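Local coordinates for beta-glucuronidase (Dictyoglomus thermophilum, PDB 6XXW), which probably hydrolyses beta-D-glucuronides, as a glycoside hydrolase of family 2, at residues R89-S102 with H114-S126. Residues are numbered along the deposited sequence; the frame is centred on the assembly and turned at random.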
ATOM      1  N   ARG A  89     -11.793 -33.531 -45.618  1.00 38.98           N
ATOM      2  CA  ARG A  89     -10.766 -32.579 -45.227  1.00 33.76           C
ATOM      3  C   ARG A  89      -9.900 -33.228 -44.161  1.00 26.66           C
ATOM      4  O   ARG A  89     -10.350 -34.118 -43.438  1.00 32.57           O
ATOM      5  CB  ARG A  89     -11.368 -31.280 -44.665  1.00 31.94           C
ATOM      6  CG  ARG A  89     -12.491 -30.673 -45.478  1.00 41.81           C
ATOM      7  CD  ARG A  89     -12.299 -29.178 -45.609  1.00 47.26           C
ATOM      8  NE  ARG A  89     -11.584 -28.849 -46.839  1.00 54.90           N
ATOM      9  CZ  ARG A  89     -10.567 -27.996 -46.916  1.00 51.55           C
ATOM     10  NH1 ARG A  89     -10.126 -27.362 -45.817  1.00 34.89           N
ATOM     11  NH2 ARG A  89      -9.991 -27.782 -48.095  1.00 45.57           N
ATOM     12  N   ASN A  90      -8.651 -32.782 -44.056  1.00 24.75           N
ATOM     13  CA  ASN A  90      -7.889 -33.066 -42.846  1.00 25.98           C
ATOM     14  C   ASN A  90      -8.451 -32.229 -41.701  1.00 23.49           C
ATOM     15  O   ASN A  90      -8.809 -31.071 -41.887  1.00 23.94           O
ATOM     16  CB  ASN A  90      -6.409 -32.743 -43.040  1.00 21.47           C
ATOM     17  CG  ASN A  90      -5.679 -33.808 -43.835  1.00 33.00           C
ATOM     18  OD1 ASN A  90      -6.031 -34.981 -43.776  1.00 31.47           O
ATOM     19  ND2 ASN A  90      -4.655 -33.400 -44.581  1.00 30.53           N
ATOM     20  N   ILE A  91      -8.554 -32.825 -40.522  1.00 20.85           N
ATOM     21  CA  ILE A  91      -9.043 -32.129 -39.342  1.00 21.59           C
ATOM     22  C   ILE A  91      -7.970 -32.239 -38.275  1.00 20.61           C
ATOM     23  O   ILE A  91      -7.640 -33.349 -37.838  1.00 21.74           O
ATOM     24  CB  ILE A  91     -10.371 -32.712 -38.850  1.00 20.35           C
ATOM     25  CG1 ILE A  91     -11.400 -32.717 -39.988  1.00 20.17           C
ATOM     26  CG2 ILE A  91     -10.873 -31.933 -37.625  1.00 23.58           C
ATOM     27  CD1 ILE A  91     -12.723 -33.337 -39.575  1.00 18.40           C
ATOM     28  N   PHE A  92      -7.411 -31.104 -37.875  1.00 19.82           N
ATOM     29  CA  PHE A  92      -6.322 -31.089 -36.911  1.00 23.01           C
ATOM     30  C   PHE A  92      -6.811 -30.494 -35.600  1.00 24.19           C
ATOM     31  O   PHE A  92      -7.523 -29.485 -35.587  1.00 21.36           O
ATOM     32  CB  PHE A  92      -5.124 -30.292 -37.425  1.00 21.11           C
ATOM     33  CG  PHE A  92      -4.422 -30.930 -38.601  1.00 24.40           C
ATOM     34  CD1 PHE A  92      -3.436 -31.886 -38.400  1.00 27.99           C
ATOM     35  CD2 PHE A  92      -4.749 -30.568 -39.895  1.00 20.91           C
ATOM     36  CE1 PHE A  92      -2.788 -32.478 -39.478  1.00 23.46           C
ATOM     37  CE2 PHE A  92      -4.112 -31.151 -40.983  1.00 23.76           C
ATOM     38  CZ  PHE A  92      -3.124 -32.106 -40.772  1.00 20.99           C
ATOM     39  N   LEU A  93      -6.425 -31.127 -34.505  1.00 20.14           N
ATOM     40  CA  LEU A  93      -6.710 -30.632 -33.168  1.00 20.04           C
ATOM     41  C   LEU A  93      -5.395 -30.179 -32.565  1.00 20.89           C
ATOM     42  O   LEU A  93      -4.484 -30.991 -32.412  1.00 20.15           O
ATOM     43  CB  LEU A  93      -7.350 -31.725 -32.321  1.00 23.29           C
ATOM     44  CG  LEU A  93      -7.511 -31.479 -30.825  1.00 24.53           C
ATOM     45  CD1 LEU A  93      -8.387 -30.280 -30.592  1.00 27.44           C
ATOM     46  CD2 LEU A  93      -8.141 -32.699 -30.229  1.00 32.07           C
ATOM     47  N   ARG A  94      -5.300 -28.895 -32.232  1.00 21.07           N
ATOM     48  CA  ARG A  94      -4.062 -28.286 -31.761  1.00 21.26           C
ATOM     49  C   ARG A  94      -4.241 -27.774 -30.336  1.00 20.74           C
ATOM     50  O   ARG A  94      -5.243 -27.119 -30.023  1.00 18.94           O
ATOM     51  CB  ARG A  94      -3.647 -27.147 -32.701  1.00 22.58           C
ATOM     52  CG  ARG A  94      -2.666 -26.143 -32.125  1.00 23.79           C
ATOM     53  CD  ARG A  94      -1.233 -26.613 -32.313  1.00 29.20           C
ATOM     54  NE  ARG A  94      -0.877 -26.752 -33.722  1.00 42.59           N
ATOM     55  CZ  ARG A  94      -0.158 -25.865 -34.407  1.00 38.60           C
ATOM     56  NH1 ARG A  94       0.283 -24.757 -33.812  1.00 29.33           N
ATOM     57  NH2 ARG A  94       0.110 -26.086 -35.691  1.00 32.24           N
ATOM     58  N   VAL A  95      -3.275 -28.080 -29.474  1.00 17.56           N
ATOM     59  CA  VAL A  95      -3.231 -27.553 -28.110  1.00 18.69           C
ATOM     60  C   VAL A  95      -2.016 -26.639 -28.036  1.00 19.04           C
ATOM     61  O   VAL A  95      -0.887 -27.080 -28.277  1.00 20.57           O
ATOM     62  CB  VAL A  95      -3.152 -28.669 -27.055  1.00 19.79           C
ATOM     63  CG1 VAL A  95      -3.083 -28.067 -25.642  1.00 22.80           C
ATOM     64  CG2 VAL A  95      -4.328 -29.611 -27.177  1.00 19.76           C
ATOM     65  N   GLY A  96      -2.250 -25.361 -27.736  1.00 21.55           N
ATOM     66  CA  GLY A  96      -1.162 -24.403 -27.767  1.00 20.92           C
ATOM     67  C   GLY A  96      -0.097 -24.691 -26.724  1.00 19.33           C
ATOM     68  O   GLY A  96       1.099 -24.549 -26.995  1.00 21.39           O
ATOM     69  N   ALA A  97      -0.516 -25.068 -25.515  1.00 17.21           N
ATOM     70  CA  ALA A  97       0.405 -25.426 -24.439  1.00 20.35           C
ATOM     71  C   ALA A  97      -0.377 -26.003 -23.268  1.00 21.96           C
ATOM     72  O   ALA A  97      -1.477 -25.531 -22.960  1.00 19.08           O
ATOM     73  CB  ALA A  97       1.231 -24.216 -23.966  1.00 17.12           C
ATOM     74  N   ALA A  98       0.197 -27.023 -22.623  1.00 19.20           N
ATOM     75  CA  ALA A  98      -0.362 -27.599 -21.399  1.00 21.95           C
ATOM     76  C   ALA A  98       0.785 -28.079 -20.517  1.00 22.08           C
ATOM     77  O   ALA A  98       1.585 -28.914 -20.946  1.00 20.94           O
ATOM     78  CB  ALA A  98      -1.317 -28.757 -21.721  1.00 18.65           C
ATOM     79  N   ALA A  99       0.879 -27.566 -19.293  1.00 20.54           N
ATOM     80  CA  ALA A  99       2.032 -27.820 -18.427  1.00 19.23           C
ATOM     81  C   ALA A  99       1.715 -28.941 -17.437  1.00 16.95           C
ATOM     82  O   ALA A  99       0.835 -28.775 -16.590  1.00 24.23           O
ATOM     83  CB  ALA A  99       2.413 -26.540 -17.673  1.00 21.84           C
ATOM     84  N   HIS A 100       2.445 -30.065 -17.501  1.00 21.92           N
ATOM     85  CA  HIS A 100       3.639 -30.291 -18.312  1.00 22.59           C
ATOM     86  C   HIS A 100       3.551 -31.546 -19.197  1.00 22.66           C
ATOM     87  O   HIS A 100       4.178 -31.595 -20.254  1.00 28.74           O
ATOM     88  CB  HIS A 100       4.880 -30.416 -17.403  1.00 25.31           C
ATOM     89  CG  HIS A 100       5.087 -29.229 -16.514  1.00 22.21           C
ATOM     90  ND1 HIS A 100       5.664 -28.060 -16.959  1.00 25.44           N
ATOM     91  CD2 HIS A 100       4.756 -29.018 -15.218  1.00 20.37           C
ATOM     92  CE1 HIS A 100       5.687 -27.179 -15.972  1.00 23.37           C
ATOM     93  NE2 HIS A 100       5.136 -27.734 -14.906  1.00 24.75           N
ATOM     94  N   PHE A 101       2.827 -32.568 -18.741  1.00 19.98           N
ATOM     95  CA  PHE A 101       2.528 -33.764 -19.530  1.00 21.51           C
ATOM     96  C   PHE A 101       1.046 -33.763 -19.885  1.00 25.36           C
ATOM     97  O   PHE A 101       0.205 -33.409 -19.050  1.00 23.65           O
ATOM     98  CB  PHE A 101       2.850 -35.051 -18.760  1.00 21.31           C
ATOM     99  CG  PHE A 101       4.242 -35.109 -18.204  1.00 27.16           C
ATOM    100  CD1 PHE A 101       5.251 -35.764 -18.890  1.00 29.12           C
ATOM    101  CD2 PHE A 101       4.540 -34.542 -16.970  1.00 29.43           C
ATOM    102  CE1 PHE A 101       6.536 -35.834 -18.366  1.00 26.99           C
ATOM    103  CE2 PHE A 101       5.818 -34.611 -16.448  1.00 27.48           C
ATOM    104  CZ  PHE A 101       6.817 -35.252 -17.143  1.00 24.01           C
ATOM    105  N   SER A 102       0.713 -34.161 -21.115  1.00 18.50           N
ATOM    106  CA  SER A 102      -0.673 -34.066 -21.561  1.00 18.09           C
ATOM    107  C   SER A 102      -1.045 -35.247 -22.451  1.00 24.16           C
ATOM    108  O   SER A 102      -0.208 -35.799 -23.168  1.00 18.58           O
ATOM    109  CB  SER A 102      -0.923 -32.753 -22.312  1.00 21.59           C
ATOM    110  OG  SER A 102      -2.313 -32.588 -22.594  1.00 31.52           O
ATOM    111  N   HIS A 114       1.897 -35.548 -25.145  1.00 20.93           N
ATOM    112  CA  HIS A 114       2.941 -34.553 -25.287  1.00 20.65           C
ATOM    113  C   HIS A 114       3.637 -34.314 -23.959  1.00 25.66           C
ATOM    114  O   HIS A 114       3.016 -34.343 -22.889  1.00 21.52           O
ATOM    115  CB  HIS A 114       2.394 -33.235 -25.822  1.00 23.25           C
ATOM    116  CG  HIS A 114       3.456 -32.240 -26.146  1.00 19.49           C
ATOM    117  ND1 HIS A 114       3.776 -31.195 -25.303  1.00 20.34           N
ATOM    118  CD2 HIS A 114       4.282 -32.134 -27.214  1.00 22.24           C
ATOM    119  CE1 HIS A 114       4.741 -30.477 -25.852  1.00 24.66           C
ATOM    120  NE2 HIS A 114       5.072 -31.030 -27.007  1.00 24.98           N
ATOM    121  N   LYS A 115       4.934 -34.046 -24.058  1.00 18.01           N
ATOM    122  CA  LYS A 115       5.797 -33.817 -22.909  1.00 17.55           C
ATOM    123  C   LYS A 115       6.439 -32.453 -23.080  1.00 18.88           C
ATOM    124  O   LYS A 115       7.114 -32.202 -24.087  1.00 19.25           O
ATOM    125  CB  LYS A 115       6.868 -34.901 -22.808  1.00 22.77           C
ATOM    126  CG  LYS A 115       7.939 -34.624 -21.773  1.00 24.16           C
ATOM    127  CD  LYS A 115       8.891 -35.807 -21.701  1.00 25.18           C
ATOM    128  CE  LYS A 115      10.041 -35.504 -20.783  1.00 28.96           C
ATOM    129  NZ  LYS A 115      10.938 -36.684 -20.691  1.00 25.04           N
ATOM    130  N   GLY A 116       6.259 -31.594 -22.089  1.00 19.19           N
ATOM    131  CA  GLY A 116       6.780 -30.243 -22.149  1.00 20.97           C
ATOM    132  C   GLY A 116       5.640 -29.245 -22.143  1.00 21.14           C
ATOM    133  O   GLY A 116       4.762 -29.291 -23.009  1.00 21.12           O
ATOM    134  N   GLY A 117       5.654 -28.319 -21.194  1.00 19.35           N
ATOM    135  CA  GLY A 117       4.520 -27.445 -20.997  1.00 19.17           C
ATOM    136  C   GLY A 117       4.494 -26.138 -21.760  1.00 20.68           C
ATOM    137  O   GLY A 117       3.603 -25.328 -21.487  1.00 18.46           O
ATOM    138  N   PHE A 118       5.416 -25.895 -22.707  1.00 17.85           N
ATOM    139  CA  PHE A 118       5.523 -24.569 -23.315  1.00 18.92           C
ATOM    140  C   PHE A 118       5.597 -24.602 -24.837  1.00 20.79           C
ATOM    141  O   PHE A 118       5.942 -23.582 -25.456  1.00 21.40           O
ATOM    142  CB  PHE A 118       6.727 -23.836 -22.726  1.00 21.10           C
ATOM    143  CG  PHE A 118       6.674 -23.773 -21.239  1.00 19.95           C
ATOM    144  CD1 PHE A 118       5.973 -22.761 -20.603  1.00 19.56           C
ATOM    145  CD2 PHE A 118       7.249 -24.771 -20.480  1.00 19.45           C
ATOM    146  CE1 PHE A 118       5.888 -22.725 -19.229  1.00 22.49           C
ATOM    147  CE2 PHE A 118       7.168 -24.739 -19.098  1.00 21.07           C
ATOM    148  CZ  PHE A 118       6.486 -23.717 -18.479  1.00 22.83           C
ATOM    149  N   LEU A 119       5.239 -25.723 -25.458  1.00 19.16           N
ATOM    150  CA  LEU A 119       5.196 -25.799 -26.913  1.00 17.17           C
ATOM    151  C   LEU A 119       3.944 -26.542 -27.358  1.00 20.48           C
ATOM    152  O   LEU A 119       3.393 -27.349 -26.599  1.00 18.86           O
ATOM    153  CB  LEU A 119       6.459 -26.480 -27.472  1.00 16.11           C
ATOM    154  CG  LEU A 119       7.725 -25.612 -27.376  1.00 21.25           C
ATOM    155  CD1 LEU A 119       8.975 -26.441 -27.654  1.00 24.11           C
ATOM    156  CD2 LEU A 119       7.690 -24.373 -28.276  1.00 21.43           C
ATOM    157  N   PRO A 120       3.459 -26.270 -28.566  1.00 22.57           N
ATOM    158  CA  PRO A 120       2.168 -26.819 -28.993  1.00 18.76           C
ATOM    159  C   PRO A 120       2.273 -28.248 -29.508  1.00 22.65           C
ATOM    160  O   PRO A 120       3.341 -28.744 -29.877  1.00 21.56           O
ATOM    161  CB  PRO A 120       1.750 -25.878 -30.123  1.00 22.03           C
ATOM    162  CG  PRO A 120       3.042 -25.453 -30.716  1.00 24.78           C
ATOM    163  CD  PRO A 120       4.010 -25.332 -29.567  1.00 19.78           C
ATOM    164  N   PHE A 121       1.117 -28.907 -29.553  1.00 19.81           N
ATOM    165  CA  PHE A 121       1.065 -30.256 -30.092  1.00 21.50           C
ATOM    166  C   PHE A 121      -0.282 -30.452 -30.749  1.00 21.78           C
ATOM    167  O   PHE A 121      -1.258 -29.780 -30.407  1.00 19.80           O
ATOM    168  CB  PHE A 121       1.317 -31.328 -29.017  1.00 19.76           C
ATOM    169  CG  PHE A 121       0.514 -31.140 -27.750  1.00 19.21           C
ATOM    170  CD1 PHE A 121       0.878 -30.188 -26.804  1.00 22.76           C
ATOM    171  CD2 PHE A 121      -0.576 -31.946 -27.483  1.00 21.43           C
ATOM    172  CE1 PHE A 121       0.150 -30.028 -25.634  1.00 23.34           C
ATOM    173  CE2 PHE A 121      -1.306 -31.792 -26.321  1.00 20.96           C
ATOM    174  CZ  PHE A 121      -0.940 -30.838 -25.390  1.00 22.70           C
ATOM    175  N   GLU A 122      -0.327 -31.382 -31.700  1.00 21.52           N
ATOM    176  CA  GLU A 122      -1.530 -31.544 -32.499  1.00 22.71           C
ATOM    177  C   GLU A 122      -1.614 -32.958 -33.037  1.00 26.15           C
ATOM    178  O   GLU A 122      -0.638 -33.709 -33.036  1.00 23.86           O
ATOM    179  CB  GLU A 122      -1.574 -30.533 -33.652  1.00 30.14           C
ATOM    180  CG  GLU A 122      -0.464 -30.696 -34.663  1.00 29.70           C
ATOM    181  CD  GLU A 122      -0.664 -29.816 -35.885  1.00 38.65           C
ATOM    182  OE1 GLU A 122      -1.359 -28.776 -35.777  1.00 33.17           O
ATOM    183  OE2 GLU A 122      -0.129 -30.165 -36.958  1.00 37.07           O
ATOM    184  N   ALA A 123      -2.807 -33.316 -33.498  1.00 22.36           N
ATOM    185  CA  ALA A 123      -3.003 -34.605 -34.141  1.00 22.85           C
ATOM    186  C   ALA A 123      -4.097 -34.454 -35.182  1.00 26.19           C
ATOM    187  O   ALA A 123      -4.946 -33.566 -35.078  1.00 19.58           O
ATOM    188  CB  ALA A 123      -3.380 -35.685 -33.124  1.00 26.47           C
ATOM    189  N   GLU A 124      -4.073 -35.322 -36.189  1.00 24.14           N
ATOM    190  CA  GLU A 124      -5.163 -35.377 -37.154  1.00 23.34           C
ATOM    191  C   GLU A 124      -6.222 -36.317 -36.599  1.00 21.49           C
ATOM    192  O   GLU A 124      -5.895 -37.420 -36.151  1.00 25.09           O
ATOM    193  CB  GLU A 124      -4.663 -35.844 -38.523  1.00 23.24           C
ATOM    194  CG  GLU A 124      -5.467 -35.269 -39.668  1.00 23.31           C
ATOM    195  CD  GLU A 124      -6.740 -36.055 -39.928  1.00 27.06           C
ATOM    196  OE1 GLU A 124      -6.761 -37.270 -39.642  1.00 31.23           O
ATOM    197  OE2 GLU A 124      -7.714 -35.462 -40.428  1.00 30.01           O
ATOM    198  N   ILE A 125      -7.480 -35.869 -36.583  1.00 21.97           N
ATOM    199  CA  ILE A 125      -8.500 -36.569 -35.801  1.00 21.10           C
ATOM    200  C   ILE A 125      -9.715 -36.975 -36.628  1.00 21.84           C
ATOM    201  O   ILE A 125     -10.704 -37.461 -36.073  1.00 21.48           O
ATOM    202  CB  ILE A 125      -8.952 -35.727 -34.587  1.00 20.02           C
ATOM    203  CG1 ILE A 125      -9.694 -34.460 -35.049  1.00 19.51           C
ATOM    204  CG2 ILE A 125      -7.755 -35.371 -33.691  1.00 19.52           C
ATOM    205  CD1 ILE A 125     -10.553 -33.779 -33.939  1.00 21.53           C
ATOM    206  N   SER A 126      -9.655 -36.820 -37.952  1.00 20.14           N
ATOM    207  CA  SER A 126     -10.833 -37.132 -38.763  1.00 19.19           C
ATOM    208  C   SER A 126     -11.286 -38.579 -38.572  1.00 24.33           C
ATOM    209  O   SER A 126     -12.478 -38.878 -38.708  1.00 27.40           O
ATOM    210  CB  SER A 126     -10.546 -36.846 -40.238  1.00 24.72           C
ATOM    211  OG  SER A 126      -9.507 -37.673 -40.704  1.00 32.13           O
TER
HETATM  212  O   HOH W   1      -7.768 -37.050 -43.028  1.00 41.70           O
HETATM  213  O   HOH W   2       2.643 -27.899 -24.040  1.00 19.54           O
HETATM  214  O   HOH W   3       2.311 -31.172 -22.507  1.00 21.61           O
HETATM  215  O   HOH W   4       7.457 -28.480 -19.132  1.00 22.83           O
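Val95 and Phe121 pair across two antiparallel strands, 90-95 and 121-124, in the jelly-roll beta-sandwich of the sugar-binding domain of this family 2 glycoside hydrolase. The case illustrates how one chain can pair with itself twice: after the corner at Gly96, Ser102 bonds with His114 in the hairpin of strands 101-106 and 109-115. Backbone bonds carry both ladders, Val95 N reaching Phe121 O at 2.8 Å and Ser102 N reaching His114 O at 2.9 Å.

Apolar contacts lie on the face of Leu93, Val95 and Phe121. The Phe121 ring is sandwiched: Val95 CB makes a CH-pi contact with one face, 3.8 Å from the centroid, while His114 CB covers the opposite face. With CG wedged between backbone N and carbonyl carbon (chi1 48°), the ring lies alongside Val95, and Ala98 CB meets its edge. Ile139 of strand 134-142 packs on Val95 from this side.

The other face carries Arg94, Glu122 and Glu124 together with the Phe92 ring. Arg94 meets Glu122 side-on, NE (2.9 Å) and NH2 (3.1 Å) both donating to OE1 from one side of the carboxylate plane, while OE1 lies in the guanidinium plane. Tyr189 OH also bonds OE1, and NH2 also donates to Leu22 O. A methionine in place of Arg94 would probably leave the Glu122 carboxylate without its countercharge and Leu22 O without this donor.

Glu124 lays CG over the Phe92 ring. Its chain then bends at chi2 (-83°), bringing OE2 back to the backbone of strand 90-95, where Ser126 OG donates to the syn lone pair of OE2 and Ile91 N donates on the anti side at 2.8 Å, nearly straight at 175°.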